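Local coordinates for microcin B17-processing protein McbB (Escherichia coli str. K-12 substr. MG1655, PDB 6GRH) that is necessary for processing the inactive precursor of microcin B17 into the active peptide antibiotic, at residues Leu62-Leu65 and Leu66-Leu70; His106-Ser109 and Asn110-Glu113; Lys154-Tyr157 and Ser158-Ser162; Lys247-Leu250 and Gln251-Gly255. All coordinates share one frame; numbering follows the deposited sequence.

Contact 1 of 4, residues Leu62-Leu65 and Leu66-Leu70; sequences LDKL and LDESL
The flat carboxylate of Glu68 lies beside Lys64 and Leu65, one turn back: OE1 is near Leu65, 4.1 Å from its CD1, and OE2 faces the ammonium of Lys64. OE2 and Lys64 NZ are 4.0 Å apart, too far for a salt bridge, although the opposite charges should still attract. These are the last two turns of helix 59-68, closed by a Schellman motif with Leu70, at positive phi, as its C-prime residue. The three-helix, antiparallel-sheet domain around it is consistent with the winged-helix-like recognition domains of such peptide-modifying enzymes. With CG of Glu68 anti to its carbonyl carbon (chi1 -75°), the chain leans back along the helix, and CG comes 3.3 Å from Lys64 O. The carboxylate of Asp67 is folded back in the same sense, CG 3.4 Å from Asp63 O; its charge is used elsewhere, in a salt bridge with Lys73, while Asp63 is paired with Lys77. On the buried flank the branch point of Leu62 meets one methyl of Leu66, CG to CD1 4.0 Å, and the two side chains pack at a slant near helix 73-82. Leu65 is turned to helix 41-52, where Ser69 OG also bonds to Gly42 O. Three regular backbone bonds run from Leu66, Asp67 and Glu68 to carbonyls four residues back. The fourth is longer, Ser69 N to Leu65 O at 3.3 Å, and a water donates to that same Leu65 O at 2.6 Å while lying 2.5 Å from Ser69 OG.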
loop_
_atom_site.group_PDB
_atom_site.type_symbol
_atom_site.label_atom_id
_atom_site.label_comp_id
_atom_site.label_asym_id
_atom_site.label_seq_id
_atom_site.Cartn_x
_atom_site.Cartn_y
_atom_site.Cartn_z
ATOM N N LEU B 62 -46.626 2.849 -19.564
ATOM C CA LEU B 62 -46.217 4.255 -19.551
ATOM C C LEU B 62 -46.977 5.002 -20.642
ATOM O O LEU B 62 -47.608 6.013 -20.364
ATOM C CB LEU B 62 -44.712 4.413 -19.721
ATOM C CG LEU B 62 -44.228 5.883 -19.814
ATOM C CD1 LEU B 62 -44.685 6.704 -18.615
ATOM C CD2 LEU B 62 -42.736 5.958 -19.944
ATOM N N ASP B 63 -46.962 4.451 -21.857
ATOM C CA ASP B 63 -47.732 4.992 -22.988
ATOM C C ASP B 63 -49.208 5.177 -22.659
ATOM O O ASP B 63 -49.779 6.227 -22.931
ATOM C CB ASP B 63 -47.601 4.096 -24.232
ATOM C CG ASP B 63 -46.220 4.167 -24.858
ATOM O OD1 ASP B 63 -45.355 4.903 -24.330
ATOM O OD2 ASP B 63 -45.981 3.477 -25.874
ATOM N N LYS B 64 -49.803 4.143 -22.069
ATOM C CA LYS B 64 -51.203 4.160 -21.628
ATOM C C LYS B 64 -51.438 5.293 -20.615
ATOM O O LYS B 64 -52.377 6.043 -20.726
ATOM C CB LYS B 64 -51.555 2.798 -21.004
ATOM C CG LYS B 64 -53.038 2.468 -20.899
ATOM C CD LYS B 64 -53.253 0.943 -20.980
ATOM C CE LYS B 64 -54.594 0.492 -20.421
ATOM N NZ LYS B 64 -55.742 1.268 -20.946
ATOM N N LEU B 65 -50.548 5.405 -19.639
ATOM C CA LEU B 65 -50.609 6.486 -18.644
ATOM C C LEU B 65 -50.610 7.872 -19.302
ATOM O O LEU B 65 -51.432 8.733 -18.973
ATOM C CB LEU B 65 -49.427 6.376 -17.687
ATOM C CG LEU B 65 -49.662 6.515 -16.192
ATOM C CD1 LEU B 65 -50.762 5.615 -15.647
ATOM C CD2 LEU B 65 -48.328 6.210 -15.503
ATOM N N LEU B 66 -49.693 8.051 -20.245
ATOM C CA LEU B 66 -49.586 9.304 -20.998
ATOM C C LEU B 66 -50.828 9.566 -21.867
ATOM O O LEU B 66 -51.346 10.686 -21.880
ATOM C CB LEU B 66 -48.304 9.322 -21.841
ATOM C CG LEU B 66 -47.003 9.349 -21.034
ATOM C CD1 LEU B 66 -45.810 8.967 -21.908
ATOM C CD2 LEU B 66 -46.818 10.719 -20.413
ATOM N N ASP B 67 -51.310 8.537 -22.571
ATOM C CA ASP B 67 -52.561 8.636 -23.356
ATOM C C ASP B 67 -53.734 9.061 -22.499
ATOM O O ASP B 67 -54.492 9.918 -22.894
ATOM C CB ASP B 67 -52.929 7.310 -24.048
ATOM C CG ASP B 67 -52.058 7.003 -25.280
ATOM O OD1 ASP B 67 -51.280 7.877 -25.725
ATOM O OD2 ASP B 67 -52.163 5.872 -25.814
ATOM N N GLU B 68 -53.860 8.479 -21.312
ATOM C CA GLU B 68 -54.970 8.804 -20.390
ATOM C C GLU B 68 -54.980 10.265 -19.919
ATOM O O GLU B 68 -56.027 10.858 -19.716
ATOM C CB GLU B 68 -54.935 7.843 -19.190
ATOM C CG GLU B 68 -55.438 6.442 -19.550
ATOM C CD GLU B 68 -55.268 5.389 -18.445
ATOM O OE1 GLU B 68 -54.375 5.485 -17.583
ATOM O OE2 GLU B 68 -56.053 4.428 -18.457
ATOM N N SER B 69 -53.793 10.842 -19.767
ATOM C CA SER B 69 -53.642 12.253 -19.436
ATOM C C SER B 69 -53.527 13.149 -20.670
ATOM O O SER B 69 -53.200 14.315 -20.520
ATOM C CB SER B 69 -52.426 12.433 -18.548
ATOM O OG SER B 69 -52.718 11.977 -17.249
ATOM N N LEU B 70 -53.840 12.621 -21.862
ATOM C CA LEU B 70 -53.790 13.357 -23.128
ATOM C C LEU B 70 -52.452 14.074 -23.413
ATOM O O LEU B 70 -52.426 15.201 -23.903
ATOM C CB LEU B 70 -54.966 14.328 -23.185
ATOM C CG LEU B 70 -56.366 13.680 -23.108
ATOM C CD1 LEU B 70 -57.405 14.779 -22.961
ATOM C CD2 LEU B 70 -56.649 12.815 -24.334
HETATM O O HOH W 1 -52.537 9.501 -16.755
#

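Contact 2 of 4, residues His106-Ser109 and Asn110-Glu113; sequences HLFS and NARE
Phe108 and Ala111 face each other across a type I beta turn whose corner residues are Ser109 and Asn110, just ahead of helix 111-115. The methyl of Ala111 lies at the edge of the Phe108 ring, near its plane, and its closest side-chain partner is not the ring but the carbon leading to it: CB to CB is 4.0 Å. Phe108 CG stands anti to its own carbonyl carbon (chi1 -58°), which swings the ring away from the turn and over the CB of Leu107, 4.2 Å from one face and offset toward the rim. There it enters the core, among Tyr243 and Ile246 of helix 236-254 and Ile100 and Ile125 of two neighbouring strands. Ala111 also touches Tyr243, so both apolar groups are buried against the same helix. The turn is closed by Ala111 N, which donates to Phe108 O at 3.0 Å from well above the carbonyl plane. A second turn precedes it: Ser109 N and Ser109 OG both donate to His106 O, each at 3.2 Å, and the hydroxyl can do so because OG sits between the backbone N and the carbonyl carbon. Water completes the pattern. One molecule links Leu107 O to Asn110 N; another takes the N-H of Arg112 at 3.1 Å and donates to Phe108 O at 2.8 Å. Phe108 O therefore serves a backbone amide and a water together. The first amides of the helix are thus satisfied partly by solvent, while the Phe108-Ala111 flank is held by direct apolar packing.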
loop_
_atom_site.group_PDB
_atom_site.type_symbol
_atom_site.label_atom_id
_atom_site.label_comp_id
_atom_site.label_asym_id
_atom_site.label_seq_id
_atom_site.Cartn_x
_atom_site.Cartn_y
_atom_site.Cartn_z
ATOM N N HIS B 106 -34.721 -14.084 8.153
ATOM C CA HIS B 106 -35.711 -13.115 8.673
ATOM C C HIS B 106 -35.326 -11.617 8.516
ATOM O O HIS B 106 -36.200 -10.791 8.322
ATOM C CB HIS B 106 -36.101 -13.438 10.132
ATOM C CG HIS B 106 -34.930 -13.565 11.063
ATOM N ND1 HIS B 106 -34.051 -14.632 11.023
ATOM C CD2 HIS B 106 -34.492 -12.753 12.055
ATOM C CE1 HIS B 106 -33.132 -14.478 11.958
ATOM N NE2 HIS B 106 -33.378 -13.346 12.599
ATOM N N LEU B 107 -34.029 -11.284 8.539
ATOM C CA LEU B 107 -33.557 -9.913 8.249
ATOM C C LEU B 107 -33.971 -9.445 6.848
ATOM O O LEU B 107 -34.082 -8.252 6.603
ATOM C CB LEU B 107 -32.022 -9.796 8.411
ATOM C CG LEU B 107 -31.308 -8.494 7.973
ATOM C CD1 LEU B 107 -31.814 -7.300 8.804
ATOM C CD2 LEU B 107 -29.767 -8.637 8.050
ATOM N N PHE B 108 -34.208 -10.392 5.940
ATOM C CA PHE B 108 -34.542 -10.099 4.555
ATOM C C PHE B 108 -35.978 -10.426 4.193
ATOM O O PHE B 108 -36.294 -10.469 3.016
ATOM C CB PHE B 108 -33.635 -10.903 3.638
ATOM C CG PHE B 108 -32.192 -10.632 3.849
ATOM C CD1 PHE B 108 -31.414 -11.500 4.583
ATOM C CD2 PHE B 108 -31.620 -9.488 3.332
ATOM C CE1 PHE B 108 -30.054 -11.255 4.765
ATOM C CE2 PHE B 108 -30.265 -9.235 3.504
ATOM C CZ PHE B 108 -29.485 -10.121 4.233
ATOM N N SER B 109 -36.839 -10.606 5.184
ATOM C CA SER B 109 -38.199 -11.070 4.919
ATOM C C SER B 109 -39.048 -10.069 4.110
ATOM O O SER B 109 -40.052 -10.459 3.530
ATOM C CB SER B 109 -38.902 -11.431 6.216
ATOM O OG SER B 109 -39.053 -10.289 7.014
ATOM N N ASN B 110 -38.665 -8.793 4.067
ATOM C CA ASN B 110 -39.335 -7.832 3.189
ATOM C C ASN B 110 -38.488 -7.386 1.980
ATOM O O ASN B 110 -38.945 -6.566 1.188
ATOM C CB ASN B 110 -39.818 -6.634 4.021
ATOM C CG ASN B 110 -40.942 -7.000 4.980
ATOM O OD1 ASN B 110 -40.846 -6.765 6.185
ATOM N ND2 ASN B 110 -41.993 -7.608 4.462
ATOM N N ALA B 111 -37.285 -7.948 1.822
ATOM C CA ALA B 111 -36.292 -7.432 0.864
ATOM C C ALA B 111 -36.706 -7.645 -0.577
ATOM O O ALA B 111 -36.547 -6.759 -1.381
ATOM C CB ALA B 111 -34.926 -8.065 1.089
ATOM N N ARG B 112 -37.279 -8.803 -0.882
ATOM C CA ARG B 112 -37.707 -9.075 -2.243
ATOM C C ARG B 112 -38.699 -8.034 -2.735
ATOM O O ARG B 112 -38.573 -7.561 -3.848
ATOM C CB ARG B 112 -38.325 -10.443 -2.360
ATOM C CG ARG B 112 -37.307 -11.542 -2.111
ATOM C CD ARG B 112 -38.016 -12.724 -1.527
ATOM N NE ARG B 112 -38.411 -13.690 -2.519
ATOM C CZ ARG B 112 -39.492 -14.469 -2.448
ATOM N NH1 ARG B 112 -40.366 -14.385 -1.443
ATOM N NH2 ARG B 112 -39.696 -15.360 -3.403
ATOM N N GLU B 113 -39.671 -7.662 -1.910
ATOM C CA GLU B 113 -40.705 -6.733 -2.366
ATOM C C GLU B 113 -40.222 -5.277 -2.326
ATOM O O GLU B 113 -40.475 -4.532 -3.273
ATOM C CB GLU B 113 -42.019 -6.933 -1.604
ATOM C CG GLU B 113 -43.240 -6.864 -2.519
ATOM C CD GLU B 113 -43.344 -8.058 -3.461
ATOM O OE1 GLU B 113 -43.253 -7.881 -4.700
ATOM O OE2 GLU B 113 -43.524 -9.184 -2.955
HETATM O O HOH W 2 -36.424 -7.177 5.117
HETATM O O HOH W 3 -38.195 -10.970 1.063
HETATM O O HOH W 4 -40.555 -9.403 0.366
#

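Contact 3 of 4, residues Lys154-Tyr157 and Ser158-Ser162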
loop_
_atom_site.group_PDB
_atom_site.type_symbol
_atom_site.label_atom_id
_atom_site.label_comp_id
_atom_site.label_asym_id
_atom_site.label_seq_id
_atom_site.Cartn_x
_atom_site.Cartn_y
_atom_site.Cartn_z
ATOM N N LYS B 154 -17.699 -23.132 2.083
ATOM C CA LYS B 154 -17.208 -24.269 1.325
ATOM C C LYS B 154 -18.350 -25.139 0.774
ATOM O O LYS B 154 -18.291 -25.570 -0.372
ATOM C CB LYS B 154 -16.273 -25.088 2.212
ATOM C CG LYS B 154 -15.647 -26.311 1.588
ATOM C CD LYS B 154 -14.637 -26.882 2.593
ATOM C CE LYS B 154 -14.074 -28.210 2.148
ATOM N NZ LYS B 154 -12.922 -27.961 1.234
ATOM N N ARG B 155 -19.375 -25.365 1.589
ATOM C CA ARG B 155 -20.576 -26.089 1.151
ATOM C C ARG B 155 -21.271 -25.398 -0.047
ATOM O O ARG B 155 -21.651 -26.057 -1.016
ATOM C CB ARG B 155 -21.562 -26.207 2.313
ATOM C CG ARG B 155 -22.893 -26.876 1.971
ATOM C CD ARG B 155 -23.944 -26.546 3.011
ATOM N NE ARG B 155 -25.299 -26.957 2.616
ATOM C CZ ARG B 155 -26.425 -26.496 3.165
ATOM N NH1 ARG B 155 -26.390 -25.590 4.146
ATOM N NH2 ARG B 155 -27.606 -26.934 2.727
ATOM N N ILE B 156 -21.447 -24.081 0.041
ATOM C CA ILE B 156 -22.107 -23.314 -1.020
ATOM C C ILE B 156 -21.283 -23.342 -2.326
ATOM O O ILE B 156 -21.828 -23.532 -3.441
ATOM C CB ILE B 156 -22.424 -21.858 -0.555
ATOM C CG1 ILE B 156 -23.416 -21.840 0.620
ATOM C CG2 ILE B 156 -22.982 -21.027 -1.699
ATOM C CD1 ILE B 156 -24.733 -22.562 0.356
ATOM N N TYR B 157 -19.971 -23.160 -2.205
ATOM C CA TYR B 157 -19.098 -23.289 -3.372
ATOM C C TYR B 157 -19.163 -24.698 -3.973
ATOM O O TYR B 157 -19.248 -24.845 -5.194
ATOM C CB TYR B 157 -17.656 -22.914 -3.034
ATOM C CG TYR B 157 -17.348 -21.417 -2.901
ATOM C CD1 TYR B 157 -18.318 -20.407 -3.100
ATOM C CD2 TYR B 157 -16.052 -21.012 -2.583
ATOM C CE1 TYR B 157 -17.988 -19.051 -2.977
ATOM C CE2 TYR B 157 -15.729 -19.674 -2.451
ATOM C CZ TYR B 157 -16.685 -18.693 -2.657
ATOM O OH TYR B 157 -16.317 -17.376 -2.555
ATOM N N SER B 158 -19.114 -25.718 -3.114
ATOM C CA SER B 158 -19.120 -27.098 -3.541
ATOM C C SER B 158 -20.385 -27.425 -4.338
ATOM O O SER B 158 -20.316 -28.052 -5.367
ATOM C CB SER B 158 -18.990 -27.999 -2.321
ATOM O OG SER B 158 -18.983 -29.326 -2.701
ATOM N N LYS B 159 -21.524 -26.939 -3.867
ATOM C CA LYS B 159 -22.798 -27.129 -4.565
ATOM C C LYS B 159 -22.942 -26.332 -5.870
ATOM O O LYS B 159 -23.443 -26.863 -6.859
ATOM C CB LYS B 159 -23.947 -26.777 -3.631
ATOM C CG LYS B 159 -24.090 -27.756 -2.482
ATOM C CD LYS B 159 -25.040 -27.273 -1.389
ATOM C CE LYS B 159 -26.422 -26.927 -1.916
ATOM N NZ LYS B 159 -27.011 -28.004 -2.764
ATOM N N PHE B 160 -22.500 -25.077 -5.894
ATOM C CA PHE B 160 -22.888 -24.165 -6.993
ATOM C C PHE B 160 -21.815 -23.654 -7.957
ATOM O O PHE B 160 -22.186 -23.106 -9.000
ATOM C CB PHE B 160 -23.684 -22.994 -6.418
ATOM C CG PHE B 160 -24.897 -23.420 -5.658
ATOM C CD1 PHE B 160 -25.863 -24.237 -6.260
ATOM C CD2 PHE B 160 -25.093 -23.023 -4.345
ATOM C CE1 PHE B 160 -26.981 -24.658 -5.549
ATOM C CE2 PHE B 160 -26.215 -23.423 -3.636
ATOM C CZ PHE B 160 -27.161 -24.240 -4.238
ATOM N N GLU B 161 -20.516 -23.852 -7.658
ATOM C CA GLU B 161 -19.421 -23.331 -8.512
ATOM C C GLU B 161 -19.485 -23.749 -9.963
ATOM O O GLU B 161 -18.993 -23.018 -10.829
ATOM C CB GLU B 161 -18.037 -23.772 -8.011
ATOM C CG GLU B 161 -17.430 -22.847 -7.015
ATOM C CD GLU B 161 -16.017 -23.257 -6.613
ATOM O OE1 GLU B 161 -15.585 -24.414 -6.844
ATOM O OE2 GLU B 161 -15.324 -22.415 -6.054
ATOM N N SER B 162 -20.034 -24.936 -10.212
ATOM C CA SER B 162 -20.206 -25.454 -11.564
ATOM C C SER B 162 -21.456 -24.955 -12.287
ATOM O O SER B 162 -21.597 -25.220 -13.481
ATOM C CB SER B 162 -20.257 -26.989 -11.536
ATOM O OG SER B 162 -19.039 -27.475 -11.000
#
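Helix 150-160 is the connecting helix of the beta-alpha-beta unit between strands 139-144 and 167-174, and this contact is its C-terminal part. Backbone bonds from Ser158, Lys159, Phe160 and Glu161 to the residues four back continue the helical pattern through Glu161 N; that of Glu161 N to Tyr157 O is 2.9 Å long. Phe160 N is shared, bonding Ile156 O and, weakly, Tyr157 O. On the core side CG2 of Ile156 meets the Phe160 ring at its edge, in the ring plane, 3.9 Å from CD2, while CB of Lys159 lies over the centre of one face at 3.8 Å. On the adjoining flank the carboxylate of Glu161 runs nearly parallel to the Tyr157 ring, their planes 18° apart, with OE2 3.8 Å from CD2 at an oblique approach. Arg155 and Lys159 lie alongside each other, pointing the same way, and touch through methylenes, CG to CD 4.0 Å. The lysine chain is extended at chi2 but bends at chi3 (55°) and again at chi4. This leaves the guanidinium and ammonium, like charges, 5.6 Å apart between NH2 and NZ; backbone carbonyls of the neighbouring loop accept from both. Tyr157, about 7 Å from the zinc ion by its side chain, touches the zinc ligand Cys192, and its OH is hydrogen-bonded to Gln170 and His193. Glu161 forms a salt bridge with Arg295 and a hydrogen bond with Tyr184. Ile156 and Phe160 pack on strand 139-144 through Leu143 and Ile141, and both reach Phe168 of strand 167-174.

Contact 4 of 4, residues Lys247-Leu250 and Gln251-Gly255; sequences KRRL and QELTG. With EDO (1,2-ethanediol), chain J.
Gln251, near the end of helix 236-254, reaches back along the helix to Arg248. Its CB rests 3.3 Å from Lys247 O; CG, anti to the backbone N (chi1 -177°), starts an extended chain that brings the amide beside the guanidinium. CD is 3.6 Å from Arg248 NH1, and OE1 accepts from that nitrogen at 2.8 Å, in the guanidinium plane, the two flat groups being 46° apart. NE2 donates to a water at 3.1 Å and to Thr256 O. The same water accepts from NH1, and the NH2 of Arg248 holds O1 of a 1,2-ethanediol, probably from the crystallisation liquor. One residue on, Arg249 NH1 and Glu252 OE1 form a 2.7 Å salt bridge, while Leu253 CD1 covers the centre of one guanidinium face at 4.0 Å. Leu250 O takes both Thr254 N and Thr254 OG1. Lys247 makes a salt bridge to Glu238 of the second subunit, and the carbonyls of Glu252 and Gly255 bind Arg41 of McbC. Arg249 and Lys247 are thus met by carboxylates, of Glu252 and of Glu238 in the second subunit, and Arg248 by an amide oxygen, which should favour the charged forms.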
loop_
_atom_site.group_PDB
_atom_site.type_symbol
_atom_site.label_atom_id
_atom_site.label_comp_id
_atom_site.label_asym_id
_atom_site.label_seq_id
_atom_site.Cartn_x
_atom_site.Cartn_y
_atom_site.Cartn_z
ATOM N N LYS B 247 -28.227 -3.847 -0.163
ATOM C CA LYS B 247 -29.122 -3.329 -1.179
ATOM C C LYS B 247 -28.396 -2.507 -2.239
ATOM O O LYS B 247 -28.552 -2.748 -3.448
ATOM C CB LYS B 247 -30.241 -2.501 -0.548
ATOM C CG LYS B 247 -31.318 -2.183 -1.573
ATOM C CD LYS B 247 -32.297 -1.142 -1.082
ATOM C CE LYS B 247 -31.762 0.250 -1.350
ATOM N NZ LYS B 247 -32.823 1.187 -0.970
ATOM N N ARG B 248 -27.574 -1.552 -1.784
ATOM C CA ARG B 248 -26.872 -0.706 -2.720
ATOM C C ARG B 248 -25.861 -1.446 -3.559
ATOM O O ARG B 248 -25.712 -1.147 -4.733
ATOM C CB ARG B 248 -26.204 0.478 -2.049
ATOM C CG ARG B 248 -27.198 1.473 -1.524
ATOM C CD ARG B 248 -28.118 2.020 -2.622
ATOM N NE ARG B 248 -28.707 3.265 -2.169
ATOM C CZ ARG B 248 -29.822 3.810 -2.624
ATOM N NH1 ARG B 248 -30.538 3.246 -3.597
ATOM N NH2 ARG B 248 -30.207 4.970 -2.109
ATOM N N ARG B 249 -25.216 -2.441 -2.974
ATOM C CA ARG B 249 -24.301 -3.250 -3.733
ATOM C C ARG B 249 -25.010 -4.083 -4.806
ATOM O O ARG B 249 -24.567 -4.142 -5.953
ATOM C CB ARG B 249 -23.411 -4.082 -2.779
ATOM C CG ARG B 249 -22.327 -4.843 -3.499
ATOM C CD ARG B 249 -21.246 -3.899 -3.986
ATOM N NE ARG B 249 -20.220 -4.637 -4.696
ATOM C CZ ARG B 249 -19.760 -4.388 -5.918
ATOM N NH1 ARG B 249 -20.175 -3.336 -6.641
ATOM N NH2 ARG B 249 -18.824 -5.195 -6.415
ATOM N N LEU B 250 -26.101 -4.725 -4.452
ATOM C CA LEU B 250 -26.904 -5.447 -5.432
ATOM C C LEU B 250 -27.421 -4.530 -6.513
ATOM O O LEU B 250 -27.457 -4.896 -7.699
ATOM C CB LEU B 250 -28.090 -6.168 -4.769
ATOM C CG LEU B 250 -27.862 -7.563 -4.199
ATOM C CD1 LEU B 250 -29.107 -8.002 -3.452
ATOM C CD2 LEU B 250 -27.465 -8.572 -5.275
ATOM N N GLN B 251 -27.852 -3.337 -6.092
ATOM C CA GLN B 251 -28.325 -2.322 -7.021
ATOM C C GLN B 251 -27.245 -1.929 -8.026
ATOM O O GLN B 251 -27.528 -1.898 -9.234
ATOM C CB GLN B 251 -28.880 -1.133 -6.267
ATOM C CG GLN B 251 -29.464 -0.056 -7.158
ATOM C CD GLN B 251 -30.231 0.994 -6.385
ATOM O OE1 GLN B 251 -30.308 0.959 -5.150
ATOM N NE2 GLN B 251 -30.887 1.878 -7.111
ATOM N N GLU B 252 -26.005 -1.712 -7.551
ATOM C CA GLU B 252 -24.894 -1.400 -8.434
ATOM C C GLU B 252 -24.684 -2.457 -9.494
ATOM O O GLU B 252 -24.425 -2.136 -10.651
ATOM C CB GLU B 252 -23.560 -1.292 -7.676
ATOM C CG GLU B 252 -23.395 -0.057 -6.852
ATOM C CD GLU B 252 -22.194 -0.129 -5.890
ATOM O OE1 GLU B 252 -21.346 -1.044 -6.005
ATOM O OE2 GLU B 252 -22.123 0.754 -5.005
ATOM N N LEU B 253 -24.767 -3.710 -9.074
ATOM C CA LEU B 253 -24.445 -4.857 -9.924
ATOM C C LEU B 253 -25.571 -5.270 -10.863
ATOM O O LEU B 253 -25.294 -5.582 -12.022
ATOM C CB LEU B 253 -24.052 -6.072 -9.070
ATOM C CG LEU B 253 -22.717 -5.907 -8.308
ATOM C CD1 LEU B 253 -22.612 -6.951 -7.213
ATOM C CD2 LEU B 253 -21.538 -6.005 -9.249
ATOM N N THR B 254 -26.806 -5.280 -10.361
ATOM C CA THR B 254 -27.954 -5.848 -11.087
ATOM C C THR B 254 -29.190 -4.959 -11.143
ATOM O O THR B 254 -30.159 -5.332 -11.787
ATOM C CB THR B 254 -28.426 -7.194 -10.456
ATOM O OG1 THR B 254 -28.925 -6.966 -9.116
ATOM C CG2 THR B 254 -27.292 -8.200 -10.422
ATOM N N GLY B 255 -29.199 -3.830 -10.445
ATOM C CA GLY B 255 -30.432 -3.064 -10.305
ATOM C C GLY B 255 -30.411 -1.766 -11.103
ATOM O O GLY B 255 -29.662 -1.602 -12.079
HETATM C C1 EDO J . -33.449 5.839 -2.938
HETATM O O1 EDO J . -32.422 6.050 -3.911
HETATM C C2 EDO J . -33.442 7.024 -1.988
HETATM O O2 EDO J . -34.166 6.725 -0.796
HETATM O O HOH W 5 -33.122 3.346 -5.615
#

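The four contacts follow one another along the chain, each complete before the next begins. Contact 1 belongs to the N-terminal three-helix domain with its antiparallel sheet and stands alone: its centre is about 30 Å from contact 4 and about 48 Å from contact 3, on the opposite side of the chain's centre. The other three lie against or beside the mixed seven-stranded sheet. Contacts 2 and 4 are nearest neighbours, about 7 Å between closest atoms, and helix 236-254 serves both. Contact 3 lies about 23 Å from contact 4, centre to centre, near the zinc. The chain thus joins a peripheral domain to a larger body whose central helix meets the second subunit and McbC.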